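Local structure of dicer Related Helicase (Caenorhabditis elegans, 6M6Q) at residues V190-L203 against K258-L270. The protein is a RIG-I-like RNA helicase linked to RNA interference that probably hydrolyses ATP and binds single- and double-stranded RNA, represented here by its all-helical N-terminal domain. Residues are numbered along the deposited sequence; the frame is centred on the assembly and turned at random.
Sequences VAGAARGMIIMKHL and KKWSLHKTLTMFL
Gly196 and Thr265 meet where a break between two helices lies against the first turns of helix 262-271 within the all-helical N-terminal domain, an example of one side-chain hydroxyl serving two chain segments. Gly196 N, in the first turn of helix 196-204, donates to Thr265 OG1 at 3.2 Å, and Trp260 NE1 donates to the same oxygen at 2.9 Å, in the plane of the indole. Thr265 has OG1 beside its own backbone N and CG2 anti to it (chi1 -55°), an orientation that turns OG1 to both donors while CG2 reaches Ala194 O.

Aromatic contacts surround these two bonds. The indole lies under the Gly196-Met197 peptide, with Met197 CA 3.9 Å from the centroid of the six-membered ring, a CH-pi contact over the face; Lys264 CB lies on the opposite face. Met197 runs past the ring with its chain extended beyond CG, and its sulfur stands oblique to the five-membered ring, a Met-aromatic contact. A leucine in place of Trp260 would probably leave Thr265 OG1 without its second donor and open a gap beneath the Gly196-Met197 peptide.

Apolar packing carries helix 262-271 across both helix 196-204 and the end of helix 186-193. Met268 is a knob among Gly196, Ile199, Met200 and Leu203, its CE 3.9 Å from Met200 CB. On helix 186-193, Ala191 CA lies over one face of Phe269, and Ala191 CB touches Leu266 CD2 at 3.5 Å. Phe269 also meets Phe293, while Asn303 accepts from Arg195 N at the helix break.

Glycine permits the close approach at 196, where a CB would collide with Trp260 NE1 and Thr265 OG1. The chemistry thus implies a buried polar centre, one hydroxyl gripped by two N-H groups, with aromatic and methionine side chains packed about it.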
ATOM      1  N   VAL B 190      -1.346   6.833  -6.131  1.00 62.32           N
ATOM      2  CA  VAL B 190      -1.469   8.307  -6.311  1.00 66.76           C
ATOM      3  C   VAL B 190      -2.925   8.712  -6.034  1.00 63.23           C
ATOM      4  O   VAL B 190      -3.126   9.586  -5.186  1.00 63.82           O
ATOM      5  CB  VAL B 190      -0.986   8.772  -7.699  1.00 71.88           C
ATOM      6  CG1 VAL B 190      -0.945  10.292  -7.791  1.00 74.10           C
ATOM      7  CG2 VAL B 190       0.377   8.202  -8.039  1.00 71.65           C
ATOM      8  N   ALA B 191      -3.889   8.046  -6.680  1.00 60.40           N
ATOM      9  CA  ALA B 191      -5.346   8.292  -6.555  1.00 56.65           C
ATOM     10  C   ALA B 191      -5.793   8.127  -5.097  1.00 58.41           C
ATOM     11  O   ALA B 191      -6.648   8.896  -4.642  1.00 64.04           O
ATOM     12  CB  ALA B 191      -6.091   7.344  -7.454  1.00 57.40           C
ATOM     13  N   GLY B 192      -5.229   7.149  -4.399  1.00 64.15           N
ATOM     14  CA  GLY B 192      -5.565   6.834  -2.999  1.00 64.10           C
ATOM     15  C   GLY B 192      -5.032   7.873  -2.023  1.00 55.40           C
ATOM     16  O   GLY B 192      -5.702   8.107  -1.006  1.00 55.24           O
ATOM     17  N   ALA B 193      -3.852   8.435  -2.287  1.00 56.79           N
ATOM     18  CA  ALA B 193      -3.158   9.405  -1.403  1.00 63.61           C
ATOM     19  C   ALA B 193      -3.650  10.833  -1.684  1.00 70.58           C
ATOM     20  O   ALA B 193      -3.586  11.668  -0.765  1.00 79.62           O
ATOM     21  CB  ALA B 193      -1.670   9.301  -1.589  1.00 63.07           C
ATOM     22  N   ALA B 194      -4.102  11.109  -2.905  1.00 64.48           N
ATOM     23  CA  ALA B 194      -4.491  12.462  -3.357  1.00 68.81           C
ATOM     24  C   ALA B 194      -5.711  12.960  -2.572  1.00 65.81           C
ATOM     25  O   ALA B 194      -6.537  12.127  -2.136  1.00 68.95           O
ATOM     26  CB  ALA B 194      -4.762  12.460  -4.839  1.00 75.51           C
ATOM     27  N   ARG B 195      -5.812  14.283  -2.440  1.00 62.83           N
ATOM     28  CA  ARG B 195      -6.970  14.998  -1.843  0.50 64.48           C
ATOM     29  C   ARG B 195      -7.624  15.852  -2.945  1.00 65.04           C
ATOM     30  O   ARG B 195      -7.161  16.998  -3.164  1.00 63.50           O
ATOM     31  CB  ARG B 195      -6.521  15.847  -0.644  0.50 65.90           C
ATOM     32  CG  ARG B 195      -5.835  15.068   0.477  0.50 67.41           C
ATOM     33  CD  ARG B 195      -6.790  14.347   1.427  0.50 71.81           C
ATOM     34  NE  ARG B 195      -6.601  12.895   1.415  0.50 74.22           N
ATOM     35  CZ  ARG B 195      -5.764  12.224   2.213  0.50 69.44           C
ATOM     36  NH1 ARG B 195      -5.042  12.871   3.115  0.50 69.42           N
ATOM     37  NH2 ARG B 195      -5.663  10.909   2.110  0.50 65.48           N
ATOM     38  N   GLY B 196      -8.629  15.292  -3.612  1.00 64.68           N
ATOM     39  CA  GLY B 196      -9.257  15.826  -4.832  1.00 65.32           C
ATOM     40  C   GLY B 196      -9.725  17.263  -4.700  1.00 68.19           C
ATOM     41  O   GLY B 196      -9.694  17.958  -5.717  1.00 74.69           O
ATOM     42  N   MET B 197     -10.254  17.672  -3.544  1.00 68.72           N
ATOM     43  CA  MET B 197     -10.906  19.004  -3.408  1.00 71.36           C
ATOM     44  C   MET B 197      -9.898  20.117  -3.719  1.00 67.43           C
ATOM     45  O   MET B 197     -10.259  21.062  -4.437  1.00 69.27           O
ATOM     46  CB  MET B 197     -11.484  19.222  -2.017  1.00 75.24           C
ATOM     47  CG  MET B 197     -12.756  19.998  -2.067  1.00 78.22           C
ATOM     48  SD  MET B 197     -13.273  20.532  -0.475  1.00 86.78           S
ATOM     49  CE  MET B 197     -15.013  20.811  -0.797  1.00 84.69           C
ATOM     50  N   ILE B 198      -8.684  19.999  -3.201  1.00 67.15           N
ATOM     51  CA  ILE B 198      -7.592  21.003  -3.369  1.00 72.23           C
ATOM     52  C   ILE B 198      -7.094  20.972  -4.832  1.00 72.26           C
ATOM     53  O   ILE B 198      -6.774  22.042  -5.373  1.00 75.43           O
ATOM     54  CB  ILE B 198      -6.463  20.739  -2.351  1.00 78.99           C
ATOM     55  CG1 ILE B 198      -6.998  20.593  -0.921  1.00 79.63           C
ATOM     56  CG2 ILE B 198      -5.397  21.821  -2.437  1.00 90.10           C
ATOM     57  CD1 ILE B 198      -6.089  19.803  -0.001  1.00 84.26           C
ATOM     58  N   ILE B 199      -7.096  19.798  -5.471  1.00 68.92           N
ATOM     59  CA  ILE B 199      -6.704  19.634  -6.902  1.00 65.06           C
ATOM     60  C   ILE B 199      -7.763  20.340  -7.776  1.00 71.05           C
ATOM     61  O   ILE B 199      -7.369  21.057  -8.712  1.00 72.71           O
ATOM     62  CB  ILE B 199      -6.524  18.142  -7.267  1.00 60.23           C
ATOM     63  CG1 ILE B 199      -5.562  17.440  -6.302  1.00 62.25           C
ATOM     64  CG2 ILE B 199      -6.073  17.991  -8.710  1.00 58.63           C
ATOM     65  CD1 ILE B 199      -5.681  15.931  -6.280  1.00 59.80           C
ATOM     66  N   MET B 200      -9.053  20.179  -7.459  1.00 71.13           N
ATOM     67  CA  MET B 200     -10.177  20.761  -8.250  1.00 73.81           C
ATOM     68  C   MET B 200     -10.098  22.298  -8.171  1.00 79.84           C
ATOM     69  O   MET B 200     -10.256  22.949  -9.230  1.00 84.76           O
ATOM     70  CB  MET B 200     -11.534  20.255  -7.734  1.00 76.44           C
ATOM     71  CG  MET B 200     -12.759  20.772  -8.504  1.00 74.20           C
ATOM     72  SD  MET B 200     -13.241  19.727  -9.902  1.00 71.20           S
ATOM     73  CE  MET B 200     -12.094  20.312 -11.144  1.00 68.07           C
ATOM     74  N   LYS B 201      -9.777  22.846  -6.991  1.00 81.16           N
ATOM     75  CA  LYS B 201      -9.688  24.315  -6.735  1.00 85.62           C
ATOM     76  C   LYS B 201      -8.566  24.926  -7.590  1.00 82.70           C
ATOM     77  O   LYS B 201      -8.815  25.981  -8.215  1.00 77.71           O
ATOM     78  CB  LYS B 201      -9.461  24.583  -5.242  1.00 92.53           C
ATOM     79  CG  LYS B 201      -9.165  26.033  -4.865  1.00103.41           C
ATOM     80  CD  LYS B 201      -9.178  26.313  -3.348  1.00113.26           C
ATOM     81  CE  LYS B 201      -8.110  25.563  -2.559  1.00123.19           C
ATOM     82  NZ  LYS B 201      -6.726  25.964  -2.936  1.00116.90           N
ATOM     83  N   HIS B 202      -7.384  24.298  -7.620  1.00 76.39           N
ATOM     84  CA  HIS B 202      -6.174  24.829  -8.305  1.00 80.39           C
ATOM     85  C   HIS B 202      -6.320  24.693  -9.821  1.00 78.10           C
ATOM     86  O   HIS B 202      -5.821  25.594 -10.537  1.00 89.06           O
ATOM     87  CB  HIS B 202      -4.898  24.153  -7.798  1.00 83.73           C
ATOM     88  CG  HIS B 202      -4.445  24.659  -6.469  1.00 96.87           C
ATOM     89  ND1 HIS B 202      -4.323  23.831  -5.368  1.00103.48           N
ATOM     90  CD2 HIS B 202      -4.108  25.898  -6.045  1.00 93.35           C
ATOM     91  CE1 HIS B 202      -3.908  24.536  -4.333  1.00 91.79           C
ATOM     92  NE2 HIS B 202      -3.760  25.799  -4.723  1.00 93.36           N
ATOM     93  N   LEU B 203      -6.971  23.628 -10.299  1.00 67.53           N
ATOM     94  CA  LEU B 203      -7.181  23.411 -11.756  1.00 74.24           C
ATOM     95  C   LEU B 203      -8.191  24.445 -12.263  1.00 78.35           C
ATOM     96  O   LEU B 203      -8.051  24.895 -13.415  1.00 81.77           O
ATOM     97  CB  LEU B 203      -7.662  21.979 -12.030  1.00 72.02           C
ATOM     98  CG  LEU B 203      -6.599  20.879 -11.926  1.00 73.77           C
ATOM     99  CD1 LEU B 203      -7.254  19.508 -12.016  1.00 73.77           C
ATOM    100  CD2 LEU B 203      -5.507  21.022 -12.999  1.00 69.86           C
ATOM    101  N   LYS B 258     -20.766  20.885  -0.502  1.00116.40           N
ATOM    102  CA  LYS B 258     -19.877  21.500   0.527  1.00121.10           C
ATOM    103  C   LYS B 258     -18.791  20.496   0.950  1.00115.68           C
ATOM    104  O   LYS B 258     -17.642  20.934   1.198  1.00110.87           O
ATOM    105  CB  LYS B 258     -20.697  21.959   1.742  1.00123.82           C
ATOM    106  CG  LYS B 258     -20.233  23.265   2.378  1.00127.32           C
ATOM    107  CD  LYS B 258     -19.081  23.115   3.352  1.00123.96           C
ATOM    108  CE  LYS B 258     -18.244  24.372   3.461  1.00126.07           C
ATOM    109  NZ  LYS B 258     -17.132  24.208   4.424  1.00129.02           N
ATOM    110  N   LYS B 259     -19.143  19.209   1.048  1.00104.47           N
ATOM    111  CA  LYS B 259     -18.248  18.125   1.538  1.00 96.50           C
ATOM    112  C   LYS B 259     -17.742  17.275   0.353  1.00 83.71           C
ATOM    113  O   LYS B 259     -18.568  16.838  -0.497  1.00 72.07           O
ATOM    114  CB  LYS B 259     -18.984  17.271   2.573  1.00104.67           C
ATOM    115  CG  LYS B 259     -19.235  17.956   3.911  1.00112.22           C
ATOM    116  CD  LYS B 259     -19.788  17.032   4.991  1.00118.85           C
ATOM    117  CE  LYS B 259     -18.708  16.358   5.818  1.00122.45           C
ATOM    118  NZ  LYS B 259     -19.262  15.692   7.025  1.00117.10           N
ATOM    119  N   TRP B 260     -16.436  17.035   0.315  1.00 71.24           N
ATOM    120  CA  TRP B 260     -15.760  16.128  -0.651  1.00 67.36           C
ATOM    121  C   TRP B 260     -15.801  14.694  -0.127  1.00 63.71           C
ATOM    122  O   TRP B 260     -16.188  14.509   1.030  1.00 73.80           O
ATOM    123  CB  TRP B 260     -14.334  16.597  -0.874  1.00 68.25           C
ATOM    124  CG  TRP B 260     -13.699  16.090  -2.127  1.00 69.88           C
ATOM    125  CD1 TRP B 260     -12.753  15.117  -2.212  1.00 68.91           C
ATOM    126  CD2 TRP B 260     -13.897  16.580  -3.471  1.00 74.13           C
ATOM    127  NE1 TRP B 260     -12.357  14.952  -3.507  1.00 67.30           N
ATOM    128  CE2 TRP B 260     -13.033  15.836  -4.302  1.00 71.11           C
ATOM    129  CE3 TRP B 260     -14.704  17.570  -4.055  1.00 66.77           C
ATOM    130  CZ2 TRP B 260     -12.964  16.040  -5.680  1.00 66.82           C
ATOM    131  CZ3 TRP B 260     -14.624  17.778  -5.416  1.00 64.89           C
ATOM    132  CH2 TRP B 260     -13.761  17.025  -6.213  1.00 63.19           C
ATOM    133  N   SER B 261     -15.465  13.720  -0.972  1.00 60.67           N
ATOM    134  CA  SER B 261     -15.434  12.268  -0.633  1.00 59.73           C
ATOM    135  C   SER B 261     -14.252  11.593  -1.335  1.00 65.05           C
ATOM    136  O   SER B 261     -13.696  12.190  -2.284  1.00 62.59           O
ATOM    137  CB  SER B 261     -16.725  11.594  -0.989  1.00 57.01           C
ATOM    138  OG  SER B 261     -16.899  11.524  -2.397  1.00 57.99           O
ATOM    139  N   LEU B 262     -13.876  10.399  -0.882  1.00 60.49           N
ATOM    140  CA  LEU B 262     -12.764   9.624  -1.476  1.00 57.85           C
ATOM    141  C   LEU B 262     -13.180   9.163  -2.876  1.00 65.51           C
ATOM    142  O   LEU B 262     -12.280   9.049  -3.752  1.00 63.47           O
ATOM    143  CB  LEU B 262     -12.427   8.442  -0.578  1.00 56.31           C
ATOM    144  CG  LEU B 262     -11.841   8.803   0.777  1.00 54.37           C
ATOM    145  CD1 LEU B 262     -11.761   7.578   1.648  1.00 57.00           C
ATOM    146  CD2 LEU B 262     -10.479   9.439   0.628  1.00 53.35           C
ATOM    147  N   HIS B 263     -14.488   8.963  -3.088  1.00 58.02           N
ATOM    148  CA  HIS B 263     -15.068   8.548  -4.384  1.00 57.36           C
ATOM    149  C   HIS B 263     -14.945   9.694  -5.375  1.00 56.91           C
ATOM    150  O   HIS B 263     -14.605   9.426  -6.551  1.00 64.17           O
ATOM    151  CB  HIS B 263     -16.520   8.081  -4.250  1.00 58.15           C
ATOM    152  CG  HIS B 263     -17.125   7.709  -5.564  1.00 62.97           C
ATOM    153  ND1 HIS B 263     -16.620   6.684  -6.349  1.00 63.39           N
ATOM    154  CD2 HIS B 263     -18.186   8.207  -6.234  1.00 66.06           C
ATOM    155  CE1 HIS B 263     -17.357   6.563  -7.430  1.00 70.18           C
ATOM    156  NE2 HIS B 263     -18.317   7.489  -7.389  1.00 69.94           N
ATOM    157  N   LYS B 264     -15.103  10.925  -4.906  1.00 49.85           N
ATOM    158  CA  LYS B 264     -14.980  12.117  -5.767  1.00 52.35           C
ATOM    159  C   LYS B 264     -13.533  12.258  -6.251  1.00 46.93           C
ATOM    160  O   LYS B 264     -13.356  12.583  -7.430  1.00 52.49           O
ATOM    161  CB  LYS B 264     -15.496  13.362  -5.053  1.00 53.72           C
ATOM    162  CG  LYS B 264     -16.998  13.548  -5.180  1.00 57.62           C
ATOM    163  CD  LYS B 264     -17.513  14.856  -4.652  1.00 59.26           C
ATOM    164  CE  LYS B 264     -18.999  15.000  -4.855  1.00 56.81           C
ATOM    165  NZ  LYS B 264     -19.739  13.927  -4.158  1.00 63.64           N
ATOM    166  N   THR B 265     -12.555  11.944  -5.405  1.00 46.27           N
ATOM    167  CA  THR B 265     -11.108  12.026  -5.744  1.00 52.78           C
ATOM    168  C   THR B 265     -10.807  11.007  -6.855  1.00 58.07           C
ATOM    169  O   THR B 265     -10.172  11.388  -7.854  1.00 60.44           O
ATOM    170  CB  THR B 265     -10.207  11.787  -4.524  1.00 55.00           C
ATOM    171  OG1 THR B 265     -10.552  12.684  -3.466  1.00 55.14           O
ATOM    172  CG2 THR B 265      -8.737  11.966  -4.848  1.00 53.07           C
ATOM    173  N   LEU B 266     -11.286   9.773  -6.709  1.00 58.19           N
ATOM    174  CA  LEU B 266     -11.031   8.684  -7.685  1.00 57.93           C
ATOM    175  C   LEU B 266     -11.733   9.006  -9.010  1.00 62.26           C
ATOM    176  O   LEU B 266     -11.125   8.728 -10.089  1.00 57.07           O
ATOM    177  CB  LEU B 266     -11.506   7.349  -7.101  1.00 53.38           C
ATOM    178  CG  LEU B 266     -10.756   6.885  -5.852  1.00 47.76           C
ATOM    179  CD1 LEU B 266     -11.140   5.468  -5.494  1.00 47.86           C
ATOM    180  CD2 LEU B 266      -9.250   7.002  -6.031  1.00 43.69           C
ATOM    181  N   THR B 267     -12.918   9.622  -8.945  1.00 56.82           N
ATOM    182  CA  THR B 267     -13.750   9.927 -10.128  1.00 54.65           C
ATOM    183  C   THR B 267     -13.059  10.997 -10.970  1.00 51.51           C
ATOM    184  O   THR B 267     -13.225  10.946 -12.189  1.00 59.65           O
ATOM    185  CB  THR B 267     -15.174  10.295  -9.713  1.00 61.76           C
ATOM    186  OG1 THR B 267     -15.691   9.165  -9.013  1.00 63.51           O
ATOM    187  CG2 THR B 267     -16.082  10.611 -10.877  1.00 63.76           C
ATOM    188  N   MET B 268     -12.217  11.838 -10.362  1.00 50.96           N
ATOM    189  CA  MET B 268     -11.390  12.845 -11.097  1.00 57.21           C
ATOM    190  C   MET B 268     -10.348  12.131 -11.970  1.00 57.62           C
ATOM    191  O   MET B 268     -10.240  12.482 -13.153  1.00 59.79           O
ATOM    192  CB  MET B 268     -10.660  13.803 -10.156  1.00 56.62           C
ATOM    193  CG  MET B 268     -11.534  14.860  -9.583  1.00 61.87           C
ATOM    194  SD  MET B 268     -10.574  15.954  -8.539  1.00 81.01           S
ATOM    195  CE  MET B 268     -10.089  17.205  -9.715  1.00 78.57           C
ATOM    196  N   PHE B 269      -9.601  11.178 -11.417  1.00 62.19           N
ATOM    197  CA  PHE B 269      -8.579  10.388 -12.154  1.00 58.18           C
ATOM    198  C   PHE B 269      -9.263   9.510 -13.206  1.00 53.22           C
ATOM    199  O   PHE B 269      -8.691   9.349 -14.277  1.00 54.89           O
ATOM    200  CB  PHE B 269      -7.732   9.564 -11.184  1.00 57.48           C
ATOM    201  CG  PHE B 269      -6.722  10.388 -10.435  1.00 48.93           C
ATOM    202  CD1 PHE B 269      -7.073  11.032  -9.259  1.00 50.64           C
ATOM    203  CD2 PHE B 269      -5.445  10.582 -10.943  1.00 43.24           C
ATOM    204  CE1 PHE B 269      -6.157  11.819  -8.581  1.00 52.14           C
ATOM    205  CE2 PHE B 269      -4.535  11.382 -10.275  1.00 47.71           C
ATOM    206  CZ  PHE B 269      -4.888  11.992  -9.089  1.00 53.10           C
ATOM    207  N   LEU B 270     -10.475   9.025 -12.914  1.00 49.18           N
ATOM    208  CA  LEU B 270     -11.310   8.239 -13.857  1.00 47.27           C
ATOM    209  C   LEU B 270     -11.637   9.112 -15.064  1.00 50.54           C
ATOM    210  O   LEU B 270     -11.479   8.637 -16.175  1.00 54.01           O
ATOM    211  CB  LEU B 270     -12.586   7.767 -13.145  1.00 45.25           C
ATOM    212  CG  LEU B 270     -13.442   6.728 -13.874  1.00 46.03           C
ATOM    213  CD1 LEU B 270     -12.807   5.365 -13.807  1.00 55.80           C
ATOM    214  CD2 LEU B 270     -14.839   6.646 -13.287  1.00 44.00           C
TER